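Local coordinates for esterase (Xanthomonas oryzae pv. oryzae, PDB 3H2G), which hydrolyses esters in the breakdown of rice cell walls and serves the bacterium's virulence on this host, at residues W322-P327 against N357-V362; S202-G207 against T326-C331; A182-R187 against N317-W322; G168-S173 against F197-S202. All blocks are in the same frame, centred on the assembly; numbering follows the deposited sequence.

Contact 1 (W322-P327 against N357-V362); sequences WAPQTP and NQVALV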
loop_
_atom_site.group_PDB
_atom_site.type_symbol
_atom_site.label_atom_id
_atom_site.label_comp_id
_atom_site.label_asym_id
_atom_site.label_seq_id
_atom_site.Cartn_x
_atom_site.Cartn_y
_atom_site.Cartn_z
ATOM N N TRP A 322 -6.498 -18.221 -2.318
ATOM C CA TRP A 322 -5.240 -18.749 -2.819
ATOM C C TRP A 322 -4.441 -19.335 -1.665
ATOM O O TRP A 322 -4.821 -19.189 -0.501
ATOM C CB TRP A 322 -4.432 -17.669 -3.553
ATOM C CG TRP A 322 -4.060 -16.473 -2.737
ATOM C CD1 TRP A 322 -4.908 -15.560 -2.172
ATOM C CD2 TRP A 322 -2.733 -16.036 -2.426
ATOM N NE1 TRP A 322 -4.187 -14.580 -1.528
ATOM C CE2 TRP A 322 -2.850 -14.849 -1.667
ATOM C CE3 TRP A 322 -1.454 -16.533 -2.714
ATOM C CZ2 TRP A 322 -1.736 -14.150 -1.193
ATOM C CZ3 TRP A 322 -0.340 -15.833 -2.239
ATOM C CH2 TRP A 322 -0.491 -14.656 -1.488
ATOM N N ALA A 323 -3.349 -20.015 -1.991
ATOM C CA ALA A 323 -2.512 -20.645 -0.980
ATOM C C ALA A 323 -1.101 -20.064 -1.008
ATOM O O ALA A 323 -0.288 -20.431 -1.857
ATOM C CB ALA A 323 -2.470 -22.158 -1.219
ATOM N N PRO A 324 -0.796 -19.143 -0.077
ATOM C CA PRO A 324 0.527 -18.512 -0.004
ATOM C C PRO A 324 1.627 -19.540 0.251
ATOM O O PRO A 324 1.489 -20.406 1.118
ATOM C CB PRO A 324 0.376 -17.520 1.150
ATOM C CG PRO A 324 -1.095 -17.188 1.125
ATOM C CD PRO A 324 -1.712 -18.547 0.911
ATOM N N GLN A 325 2.712 -19.440 -0.513
ATOM C CA GLN A 325 3.834 -20.364 -0.391
ATOM C C GLN A 325 5.007 -19.740 0.368
ATOM O O GLN A 325 5.828 -20.444 0.956
ATOM C CB GLN A 325 4.306 -20.794 -1.784
ATOM C CG GLN A 325 5.378 -21.873 -1.778
ATOM C CD GLN A 325 4.803 -23.282 -1.698
ATOM O OE1 GLN A 325 3.618 -23.472 -1.409
ATOM N NE2 GLN A 325 5.649 -24.279 -1.947
ATOM N N THR A 326 5.076 -18.416 0.346
ATOM C CA THR A 326 6.148 -17.679 1.012
ATOM C C THR A 326 5.872 -17.443 2.495
ATOM O O THR A 326 4.732 -17.180 2.884
ATOM C CB THR A 326 6.337 -16.291 0.356
ATOM O OG1 THR A 326 6.612 -16.454 -1.039
ATOM C CG2 THR A 326 7.488 -15.531 1.014
ATOM N N PRO A 327 6.908 -17.554 3.350
ATOM C CA PRO A 327 6.674 -17.312 4.776
ATOM C C PRO A 327 6.072 -15.909 4.858
ATOM O O PRO A 327 6.659 -14.944 4.363
ATOM C CB PRO A 327 8.075 -17.385 5.366
ATOM C CG PRO A 327 8.710 -18.463 4.534
ATOM C CD PRO A 327 8.262 -18.089 3.122
ATOM N N ASN A 357 -0.005 -23.174 5.497
ATOM C CA ASN A 357 0.238 -22.879 6.905
ATOM C C ASN A 357 1.413 -21.904 6.978
ATOM O O ASN A 357 2.061 -21.768 8.014
ATOM C CB ASN A 357 0.582 -24.159 7.672
ATOM C CG ASN A 357 2.021 -24.601 7.460
ATOM O OD1 ASN A 357 2.462 -24.812 6.328
ATOM N ND2 ASN A 357 2.763 -24.741 8.555
ATOM N N GLN A 358 1.672 -21.218 5.869
ATOM C CA GLN A 358 2.781 -20.274 5.776
ATOM C C GLN A 358 2.494 -18.881 6.319
ATOM O O GLN A 358 3.400 -18.050 6.400
ATOM C CB GLN A 358 3.229 -20.140 4.316
ATOM C CG GLN A 358 3.766 -21.422 3.715
ATOM C CD GLN A 358 5.029 -21.884 4.405
ATOM O OE1 GLN A 358 6.070 -21.231 4.322
ATOM N NE2 GLN A 358 4.944 -23.010 5.101
ATOM N N VAL A 359 1.249 -18.621 6.701
ATOM C CA VAL A 359 0.892 -17.290 7.177
ATOM C C VAL A 359 0.558 -17.177 8.661
ATOM O O VAL A 359 -0.295 -17.897 9.177
ATOM C CB VAL A 359 -0.300 -16.731 6.369
ATOM C CG1 VAL A 359 -0.467 -15.244 6.650
ATOM C CG2 VAL A 359 -0.082 -16.985 4.875
ATOM N N ALA A 360 1.234 -16.249 9.331
ATOM C CA ALA A 360 1.019 -15.999 10.750
ATOM C C ALA A 360 0.497 -14.579 10.934
ATOM O O ALA A 360 0.478 -13.783 9.995
ATOM C CB ALA A 360 2.318 -16.184 11.523
ATOM N N LEU A 361 0.087 -14.262 12.154
ATOM C CA LEU A 361 -0.445 -12.947 12.464
ATOM C C LEU A 361 0.172 -12.374 13.734
ATOM O O LEU A 361 0.479 -13.106 14.674
ATOM C CB LEU A 361 -1.962 -13.041 12.642
ATOM C CG LEU A 361 -2.691 -11.831 13.228
ATOM C CD1 LEU A 361 -2.587 -10.656 12.271
ATOM C CD2 LEU A 361 -4.148 -12.188 13.481
ATOM N N VAL A 362 0.366 -11.062 13.751
ATOM C CA VAL A 362 0.895 -10.388 14.929
ATOM C C VAL A 362 0.044 -9.139 15.141
ATOM O O VAL A 362 -0.315 -8.453 14.183
ATOM C CB VAL A 362 2.395 -10.023 14.776
ATOM C CG1 VAL A 362 2.611 -9.130 13.563
ATOM C CG2 VAL A 362 2.887 -9.339 16.048
#
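Apolar contact rests on P324 and V359. The pyrrolidine ring and the valine cross at about a right angle, with CG2 of V359 3.8 Å from CB of P324 and almost as near its CG. V359 places CG1 anti to its backbone N (chi1 -167°), which leaves CG2 anti to the carbonyl carbon and directed at the proline. The same CG of P324 also lies over one face of the W322 indole, within its own segment, offset toward the rim. F351 of helix 342-353 touches both P324 and V359 and closes this small cluster.

Q358 packs rather than bonds: its aliphatic part lies against a run of backbone carbonyls, CB 3.6 Å from T326 O and CG 3.6 Å from P324 O. Bent at chi2 (-64°), the chain then runs beside P327, whose CG is 3.8 Å from Q358 OE1. Q325 O and Q358 OE1, 3.5 Å apart, are both acceptors and do not bond.

Hydrogen bonding is indirect. The amide NE2 of Q358 turns away to N357 OD1 in a weak bond of 3.3 Å, and the hydroxyl of S356 ties the segments by hydrogen-bonding both P324 O and Q358 N.

The arrangement packs the loop entering strand 328-332 against the start of the outermost strand, 359-363, in the parallel part of an alpha/beta-hydrolase sheet.

Contact 2 (S202-G207 against T326-C331); sequences SAPISG and TPTLLC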
loop_
_atom_site.group_PDB
_atom_site.type_symbol
_atom_site.label_atom_id
_atom_site.label_comp_id
_atom_site.label_asym_id
_atom_site.label_seq_id
_atom_site.Cartn_x
_atom_site.Cartn_y
_atom_site.Cartn_z
ATOM N N SER A 202 7.188 -12.107 3.185
ATOM C CA SER A 202 6.160 -11.133 2.842
ATOM C C SER A 202 5.523 -10.689 4.152
ATOM O O SER A 202 5.141 -11.526 4.970
ATOM C CB SER A 202 5.096 -11.766 1.944
ATOM O OG SER A 202 4.089 -10.823 1.618
ATOM N N ALA A 203 5.417 -9.380 4.355
ATOM C CA ALA A 203 4.825 -8.861 5.585
ATOM C C ALA A 203 3.839 -7.721 5.338
ATOM O O ALA A 203 4.149 -6.552 5.588
ATOM C CB ALA A 203 5.932 -8.399 6.548
ATOM N N PRO A 204 2.637 -8.045 4.832
ATOM C CA PRO A 204 1.620 -7.017 4.568
ATOM C C PRO A 204 1.200 -6.397 5.899
ATOM O O PRO A 204 1.036 -7.109 6.893
ATOM C CB PRO A 204 0.476 -7.808 3.931
ATOM C CG PRO A 204 1.169 -8.988 3.311
ATOM C CD PRO A 204 2.184 -9.364 4.358
ATOM N N ILE A 205 1.014 -5.081 5.915
ATOM C CA ILE A 205 0.629 -4.380 7.134
ATOM C C ILE A 205 -0.724 -3.671 7.033
ATOM O O ILE A 205 -0.943 -2.849 6.149
ATOM C CB ILE A 205 1.699 -3.326 7.510
ATOM C CG1 ILE A 205 3.056 -4.006 7.699
ATOM C CG2 ILE A 205 1.285 -2.580 8.778
ATOM C CD1 ILE A 205 4.221 -3.024 7.791
ATOM N N SER A 206 -1.627 -4.004 7.949
ATOM C CA SER A 206 -2.951 -3.384 8.010
ATOM C C SER A 206 -3.661 -3.241 6.663
ATOM O O SER A 206 -4.262 -2.202 6.375
ATOM C CB SER A 206 -2.832 -2.011 8.674
ATOM O OG SER A 206 -2.169 -2.122 9.927
ATOM N N GLY A 207 -3.605 -4.291 5.849
ATOM C CA GLY A 207 -4.251 -4.249 4.549
ATOM C C GLY A 207 -5.646 -4.856 4.533
ATOM O O GLY A 207 -5.936 -5.774 5.301
ATOM N N THR A 326 5.076 -18.416 0.346
ATOM C CA THR A 326 6.148 -17.679 1.012
ATOM C C THR A 326 5.872 -17.443 2.495
ATOM O O THR A 326 4.732 -17.180 2.884
ATOM C CB THR A 326 6.337 -16.291 0.356
ATOM O OG1 THR A 326 6.612 -16.454 -1.039
ATOM C CG2 THR A 326 7.488 -15.531 1.014
ATOM N N PRO A 327 6.908 -17.554 3.350
ATOM C CA PRO A 327 6.674 -17.312 4.776
ATOM C C PRO A 327 6.072 -15.909 4.858
ATOM O O PRO A 327 6.659 -14.944 4.363
ATOM C CB PRO A 327 8.075 -17.385 5.366
ATOM C CG PRO A 327 8.710 -18.463 4.534
ATOM C CD PRO A 327 8.262 -18.089 3.122
ATOM N N THR A 328 4.903 -15.800 5.472
ATOM C CA THR A 328 4.215 -14.520 5.546
ATOM C C THR A 328 3.791 -14.147 6.957
ATOM O O THR A 328 3.412 -15.007 7.751
ATOM C CB THR A 328 2.963 -14.551 4.642
ATOM O OG1 THR A 328 3.342 -14.978 3.329
ATOM C CG2 THR A 328 2.315 -13.175 4.549
ATOM N N LEU A 329 3.860 -12.856 7.261
ATOM C CA LEU A 329 3.463 -12.355 8.566
ATOM C C LEU A 329 2.562 -11.142 8.387
ATOM O O LEU A 329 3.007 -10.081 7.951
ATOM C CB LEU A 329 4.691 -11.965 9.398
ATOM C CG LEU A 329 4.393 -11.423 10.804
ATOM C CD1 LEU A 329 3.537 -12.426 11.579
ATOM C CD2 LEU A 329 5.702 -11.158 11.535
ATOM N N LEU A 330 1.285 -11.312 8.705
ATOM C CA LEU A 330 0.328 -10.220 8.592
ATOM C C LEU A 330 0.355 -9.450 9.903
ATOM O O LEU A 330 0.201 -10.033 10.974
ATOM C CB LEU A 330 -1.074 -10.775 8.331
ATOM C CG LEU A 330 -1.221 -11.714 7.129
ATOM C CD1 LEU A 330 -2.675 -12.132 6.988
ATOM C CD2 LEU A 330 -0.744 -11.018 5.862
ATOM N N CYS A 331 0.567 -8.143 9.825
ATOM C CA CYS A 331 0.622 -7.324 11.027
ATOM C C CYS A 331 -0.483 -6.283 11.013
ATOM O O CYS A 331 -0.884 -5.792 9.957
ATOM C CB CYS A 331 1.986 -6.639 11.132
ATOM S SG CYS A 331 2.332 -5.761 12.697
#
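With chi1 at -52°, T328 sets CG2 opposite its backbone N, and this methyl rests 3.3 Å from S202 O while also meeting CD of P204. The same rotation holds OG1 beside the backbone N, where it donates to T326 O at 2.6 Å from above that carbonyl's plane; Q186 NE2 is its second partner. L330, with CG opposite the carbonyl carbon (chi1 -55°), brings CD2 over the ring of P204, 3.7 Å from CD.

The backbones behind these groups are neighbouring parallel strands of the alpha/beta-hydrolase sheet, 198-205 and 328-332, whose short segments run within 14° of each other. Four hydrogen bonds join the segments. S202 N reaches P327 O at 3.1 Å, and L329 N returns to S202 O at 2.9 Å. Farther on, C331 N meets P204 O at 3.1 Å, and S206 N closes the row on C331 O at 2.8 Å.

Side chains carry the link outward. S202 OG bonds Q186 OE1, C331 is in a disulfide with C384, and S206 touches D336 and H377, which with S176 have the geometry of a Ser-His-Asp triad and are probably catalytic.

The ladder is interrupted at P204, which has no N-H to offer: the buried L329 O that faces it has no hydrogen-bond partner in the model and instead lies 3.2 Å from CA of A203.

Contact 3 (A182-R187 against N317-W322); sequences AMATQR and NNLLEW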
loop_
_atom_site.group_PDB
_atom_site.type_symbol
_atom_site.label_atom_id
_atom_site.label_comp_id
_atom_site.label_asym_id
_atom_site.label_seq_id
_atom_site.Cartn_x
_atom_site.Cartn_y
_atom_site.Cartn_z
ATOM N N ALA A 182 1.112 -5.218 -1.288
ATOM C CA ALA A 182 2.129 -6.209 -0.954
ATOM C C ALA A 182 1.618 -7.627 -1.173
ATOM O O ALA A 182 2.290 -8.450 -1.802
ATOM C CB ALA A 182 2.578 -6.032 0.497
ATOM N N MET A 183 0.425 -7.912 -0.662
ATOM C CA MET A 183 -0.151 -9.246 -0.804
ATOM C C MET A 183 -0.496 -9.576 -2.253
ATOM O O MET A 183 -0.294 -10.709 -2.704
ATOM C CB MET A 183 -1.403 -9.389 0.070
ATOM C CG MET A 183 -1.975 -10.808 0.059
ATOM S SD MET A 183 -3.357 -11.061 1.196
ATOM C CE MET A 183 -2.486 -11.218 2.757
ATOM N N ALA A 184 -1.017 -8.594 -2.984
ATOM C CA ALA A 184 -1.374 -8.808 -4.385
ATOM C C ALA A 184 -0.117 -9.099 -5.196
ATOM O O ALA A 184 -0.128 -9.919 -6.121
ATOM C CB ALA A 184 -2.090 -7.577 -4.944
ATOM N N THR A 185 0.968 -8.413 -4.849
ATOM C CA THR A 185 2.244 -8.603 -5.532
ATOM C C THR A 185 2.792 -9.990 -5.191
ATOM O O THR A 185 3.341 -10.687 -6.048
ATOM C CB THR A 185 3.265 -7.521 -5.104
ATOM O OG1 THR A 185 2.752 -6.221 -5.438
ATOM C CG2 THR A 185 4.598 -7.734 -5.806
ATOM N N GLN A 186 2.640 -10.394 -3.936
ATOM C CA GLN A 186 3.114 -11.707 -3.514
ATOM C C GLN A 186 2.381 -12.804 -4.282
ATOM O O GLN A 186 2.989 -13.761 -4.757
ATOM C CB GLN A 186 2.879 -11.902 -2.018
ATOM C CG GLN A 186 3.151 -13.322 -1.553
ATOM C CD GLN A 186 2.797 -13.542 -0.098
ATOM O OE1 GLN A 186 2.286 -12.645 0.576
ATOM N NE2 GLN A 186 3.060 -14.749 0.396
ATOM N N ARG A 187 1.066 -12.663 -4.398
ATOM C CA ARG A 187 0.266 -13.654 -5.102
ATOM C C ARG A 187 0.703 -13.796 -6.558
ATOM O O ARG A 187 0.809 -14.907 -7.075
ATOM C CB ARG A 187 -1.220 -13.277 -5.044
ATOM C CG ARG A 187 -2.134 -14.319 -5.685
ATOM C CD ARG A 187 -3.601 -13.943 -5.566
ATOM N NE ARG A 187 -3.908 -12.703 -6.275
ATOM C CZ ARG A 187 -5.129 -12.187 -6.377
ATOM N NH1 ARG A 187 -6.159 -12.808 -5.812
ATOM N NH2 ARG A 187 -5.322 -11.057 -7.042
ATOM N N ASN A 317 -11.295 -7.895 -6.272
ATOM C CA ASN A 317 -10.017 -7.526 -5.702
ATOM C C ASN A 317 -9.772 -8.052 -4.293
ATOM O O ASN A 317 -8.944 -7.523 -3.551
ATOM C CB ASN A 317 -9.843 -6.011 -5.806
ATOM C CG ASN A 317 -9.631 -5.568 -7.247
ATOM O OD1 ASN A 317 -8.553 -5.763 -7.814
ATOM N ND2 ASN A 317 -10.664 -5.006 -7.856
ATOM N N ASN A 318 -10.497 -9.109 -3.930
ATOM C CA ASN A 318 -10.285 -9.752 -2.638
ATOM C C ASN A 318 -8.975 -10.505 -2.830
ATOM O O ASN A 318 -8.625 -10.856 -3.955
ATOM C CB ASN A 318 -11.371 -10.788 -2.323
ATOM C CG ASN A 318 -12.640 -10.167 -1.792
ATOM O OD1 ASN A 318 -12.609 -9.127 -1.140
ATOM N ND2 ASN A 318 -13.768 -10.822 -2.045
ATOM N N LEU A 319 -8.264 -10.757 -1.740
ATOM C CA LEU A 319 -6.995 -11.486 -1.791
ATOM C C LEU A 319 -7.068 -12.663 -0.827
ATOM O O LEU A 319 -6.149 -12.900 -0.043
ATOM C CB LEU A 319 -5.848 -10.552 -1.399
ATOM C CG LEU A 319 -5.554 -9.450 -2.421
ATOM C CD1 LEU A 319 -4.600 -8.414 -1.835
ATOM C CD2 LEU A 319 -4.962 -10.088 -3.673
ATOM N N LEU A 320 -8.159 -13.416 -0.914
ATOM C CA LEU A 320 -8.390 -14.536 -0.013
ATOM C C LEU A 320 -8.286 -15.943 -0.600
ATOM O O LEU A 320 -7.781 -16.857 0.058
ATOM C CB LEU A 320 -9.782 -14.385 0.619
ATOM C CG LEU A 320 -10.124 -13.040 1.263
ATOM C CD1 LEU A 320 -11.606 -13.008 1.638
ATOM C CD2 LEU A 320 -9.249 -12.823 2.496
ATOM N N GLU A 321 -8.761 -16.115 -1.827
ATOM C CA GLU A 321 -8.779 -17.433 -2.456
ATOM C C GLU A 321 -7.508 -17.933 -3.128
ATOM O O GLU A 321 -7.448 -18.065 -4.351
ATOM C CB GLU A 321 -9.942 -17.505 -3.444
ATOM C CG GLU A 321 -11.283 -17.186 -2.807
ATOM C CD GLU A 321 -12.440 -17.343 -3.772
ATOM O OE1 GLU A 321 -12.382 -16.753 -4.872
ATOM O OE2 GLU A 321 -13.407 -18.054 -3.426
ATOM N N TRP A 322 -6.498 -18.221 -2.318
ATOM C CA TRP A 322 -5.240 -18.749 -2.819
ATOM C C TRP A 322 -4.441 -19.335 -1.665
ATOM O O TRP A 322 -4.821 -19.189 -0.501
ATOM C CB TRP A 322 -4.432 -17.669 -3.553
ATOM C CG TRP A 322 -4.060 -16.473 -2.737
ATOM C CD1 TRP A 322 -4.908 -15.560 -2.172
ATOM C CD2 TRP A 322 -2.733 -16.036 -2.426
ATOM N NE1 TRP A 322 -4.187 -14.580 -1.528
ATOM C CE2 TRP A 322 -2.850 -14.849 -1.667
ATOM C CE3 TRP A 322 -1.454 -16.533 -2.714
ATOM C CZ2 TRP A 322 -1.736 -14.150 -1.193
ATOM C CZ3 TRP A 322 -0.340 -15.833 -2.239
ATOM C CH2 TRP A 322 -0.491 -14.656 -1.488
HETATM O O HOH W 1 -7.583 -9.689 -6.327
HETATM O O HOH W 2 -6.636 -15.479 -5.971
#
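CH-pi and apolar packing dominate. R187 runs its extended alkyl chain (chi1 -176°) across one face of the W322 indole, CB standing 3.7 Å from the centroid of the six-membered ring and only 5° off its normal. CG and CD continue over the same face toward the five-membered ring; P324 covers the other. Edgewise, CZ2 of W322 meets CG of M183 at 3.6 Å. The amide of Q186, held from outside by E190 as well as S202, is also at the edge, near CH2, its plane almost perpendicular to the ring. L319 packs against the helix: its CB lies 3.6 Å from SD of M183, the two chains sliding past each other in opposite directions, while CD1 and CD2 touch A184. CD2 of L319 also sits centrally over a guanidinium face, 3.4 Å from CZ of R187. The cation-pi term is at most weak, because the guanidinium is distant from the indole and steeply inclined to it.

Waters link the guanidinium to the loop. One accepts from R187 NH2 at 2.7 Å and donates to N318 O; a second joins NH1, weakly, to E321 O. The indole N-H of W322 donates to L319 O at 3.0 Å, in the ring plane but well above the carbonyl plane, which fixes the ring's rotation within its loop.

Arginine thus works mainly as a hydrocarbon arm: packing on two sides sets its course, and its charge is probably eased by water-mediated contact with the partly negative carbonyls of the 317-322 loop.

Contact 4 (G168-S173 against F197-S202); sequences GKVMLS and FHLVAS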
loop_
_atom_site.group_PDB
_atom_site.type_symbol
_atom_site.label_atom_id
_atom_site.label_comp_id
_atom_site.label_asym_id
_atom_site.label_seq_id
_atom_site.Cartn_x
_atom_site.Cartn_y
_atom_site.Cartn_z
ATOM N N GLY A 168 20.075 -11.606 -3.796
ATOM C CA GLY A 168 19.223 -12.391 -4.666
ATOM C C GLY A 168 17.900 -12.655 -3.972
ATOM O O GLY A 168 16.902 -12.992 -4.611
ATOM N N LYS A 169 17.887 -12.496 -2.653
ATOM C CA LYS A 169 16.670 -12.712 -1.884
ATOM C C LYS A 169 15.749 -11.507 -2.026
ATOM O O LYS A 169 16.200 -10.360 -2.010
ATOM C CB LYS A 169 17.003 -12.949 -0.410
ATOM C CG LYS A 169 17.848 -14.197 -0.170
ATOM C CD LYS A 169 18.024 -14.473 1.310
ATOM C CE LYS A 169 19.014 -15.610 1.551
ATOM N NZ LYS A 169 18.583 -16.891 0.939
ATOM N N VAL A 170 14.457 -11.780 -2.173
ATOM C CA VAL A 170 13.463 -10.728 -2.331
ATOM C C VAL A 170 12.411 -10.816 -1.232
ATOM O O VAL A 170 12.037 -11.902 -0.796
ATOM C CB VAL A 170 12.768 -10.837 -3.707
ATOM C CG1 VAL A 170 11.724 -9.739 -3.866
ATOM C CG2 VAL A 170 13.809 -10.756 -4.810
ATOM N N MET A 171 11.939 -9.658 -0.789
ATOM C CA MET A 171 10.926 -9.596 0.251
ATOM C C MET A 171 9.895 -8.548 -0.131
ATOM O O MET A 171 10.140 -7.713 -1.003
ATOM C CB MET A 171 11.562 -9.229 1.589
ATOM C CG MET A 171 12.582 -10.240 2.078
ATOM S SD MET A 171 13.244 -9.746 3.670
ATOM C CE MET A 171 14.777 -10.693 3.716
ATOM N N LEU A 172 8.744 -8.600 0.526
ATOM C CA LEU A 172 7.672 -7.657 0.256
ATOM C C LEU A 172 7.012 -7.185 1.540
ATOM O O LEU A 172 6.919 -7.929 2.514
ATOM C CB LEU A 172 6.594 -8.311 -0.616
ATOM C CG LEU A 172 6.955 -8.723 -2.042
ATOM C CD1 LEU A 172 5.839 -9.583 -2.625
ATOM C CD2 LEU A 172 7.182 -7.474 -2.887
ATOM N N SER A 173 6.554 -5.940 1.526
ATOM C CA SER A 173 5.836 -5.373 2.657
ATOM C C SER A 173 5.095 -4.142 2.148
ATOM O O SER A 173 5.303 -3.708 1.015
ATOM C CB SER A 173 6.789 -4.995 3.793
ATOM O OG SER A 173 6.053 -4.679 4.967
ATOM N N PHE A 197 12.050 -13.557 -9.212
ATOM C CA PHE A 197 12.098 -13.007 -7.858
ATOM C C PHE A 197 12.094 -14.113 -6.810
ATOM O O PHE A 197 11.077 -14.781 -6.616
ATOM C CB PHE A 197 10.886 -12.101 -7.620
ATOM C CG PHE A 197 10.804 -10.939 -8.561
ATOM C CD1 PHE A 197 11.631 -9.833 -8.394
ATOM C CD2 PHE A 197 9.902 -10.949 -9.618
ATOM C CE1 PHE A 197 11.558 -8.747 -9.269
ATOM C CE2 PHE A 197 9.822 -9.868 -10.499
ATOM C CZ PHE A 197 10.654 -8.766 -10.320
ATOM N N HIS A 198 13.226 -14.302 -6.136
ATOM C CA HIS A 198 13.336 -15.317 -5.096
ATOM C C HIS A 198 12.725 -14.734 -3.829
ATOM O O HIS A 198 13.420 -14.164 -2.989
ATOM C CB HIS A 198 14.808 -15.691 -4.864
ATOM C CG HIS A 198 15.021 -16.660 -3.742
ATOM N ND1 HIS A 198 14.078 -17.600 -3.381
ATOM C CD2 HIS A 198 16.085 -16.867 -2.930
ATOM C CE1 HIS A 198 14.552 -18.343 -2.397
ATOM N NE2 HIS A 198 15.770 -17.920 -2.105
ATOM N N LEU A 199 11.411 -14.888 -3.710
ATOM C CA LEU A 199 10.653 -14.365 -2.582
ATOM C C LEU A 199 10.838 -15.223 -1.331
ATOM O O LEU A 199 10.481 -16.402 -1.320
ATOM C CB LEU A 199 9.176 -14.296 -2.978
ATOM C CG LEU A 199 8.189 -13.502 -2.124
ATOM C CD1 LEU A 199 8.651 -12.054 -1.985
ATOM C CD2 LEU A 199 6.820 -13.560 -2.790
ATOM N N VAL A 200 11.391 -14.629 -0.276
ATOM C CA VAL A 200 11.632 -15.361 0.963
ATOM C C VAL A 200 10.827 -14.861 2.160
ATOM O O VAL A 200 10.821 -15.498 3.212
ATOM C CB VAL A 200 13.129 -15.335 1.342
ATOM C CG1 VAL A 200 13.950 -16.016 0.258
ATOM C CG2 VAL A 200 13.595 -13.900 1.544
ATOM N N ALA A 201 10.143 -13.733 1.999
ATOM C CA ALA A 201 9.349 -13.177 3.087
ATOM C C ALA A 201 8.378 -12.113 2.597
ATOM O O ALA A 201 8.701 -11.318 1.715
ATOM C CB ALA A 201 10.268 -12.576 4.153
ATOM N N SER A 202 7.188 -12.107 3.185
ATOM C CA SER A 202 6.160 -11.133 2.842
ATOM C C SER A 202 5.523 -10.689 4.152
ATOM O O SER A 202 5.141 -11.526 4.970
ATOM C CB SER A 202 5.096 -11.766 1.944
ATOM O OG SER A 202 4.089 -10.823 1.618
HETATM O O HOH W 3 15.598 -13.048 -6.962
HETATM O O HOH W 4 16.688 -19.078 0.761
#
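L172 and L199 meet at about a right angle on one side of the sheet, CG of L172 3.7 Å from CD1 of L199. Chi1 of -166° puts CG of L199 opposite the backbone N and lets CD1 lean over V170 O as well. On the other side M171, extended beyond CG, passes obliquely over V200, its CG 3.8 Å from CG2, and also touches CB of A201. V170 presents CG2 to the edge of the F197 ring.

The strands pair in parallel sense but splay, their short axes 49° apart, with a beta bulge: V170 pairs with L199 and L172 with S202, so V200 and A201 together face M171. V170 N donates to H198 O at 2.7 Å. V200 N reaches V170 O at 2.9 Å, and L172 N bonds A201 O. The bulge leaves the buried A201 N without a partner in the model. At the outer end a water joins G168 O to H198 N.

These are the two strands of a beta-alpha-beta unit. Helix 177-192, their connection, covers L172 and L199 through Q186; helix 141-162 packs on V170 and F197, helix 376-396 lies against M171 and A201, and strand 79-85 flanks strand 169-175.

Contacts 4, 2 and 1 cross the parallel part of the sheet in the strand order 169-175, 198-205, 328-332, 359-363. Contacts 1 and 2, centres about 8 Å apart, share T326 and P327; contacts 2 and 4, about 12 Å apart, share S202. Contact 3 lies beside the sheet, about 11 Å from contacts 1 and 2, on helix 177-192, which links the two strands of contact 4. Q186 joins contact 3 to contacts 2 and 4, and W322 belongs to contacts 1 and 3. Along the chain contact 4 closes before contacts 1 and 2 open, while contact 3 alternates with contacts 2 and 4. Segments distant in sequence meet in one alpha/beta-hydrolase core that touches the probable catalytic triad at contact 2.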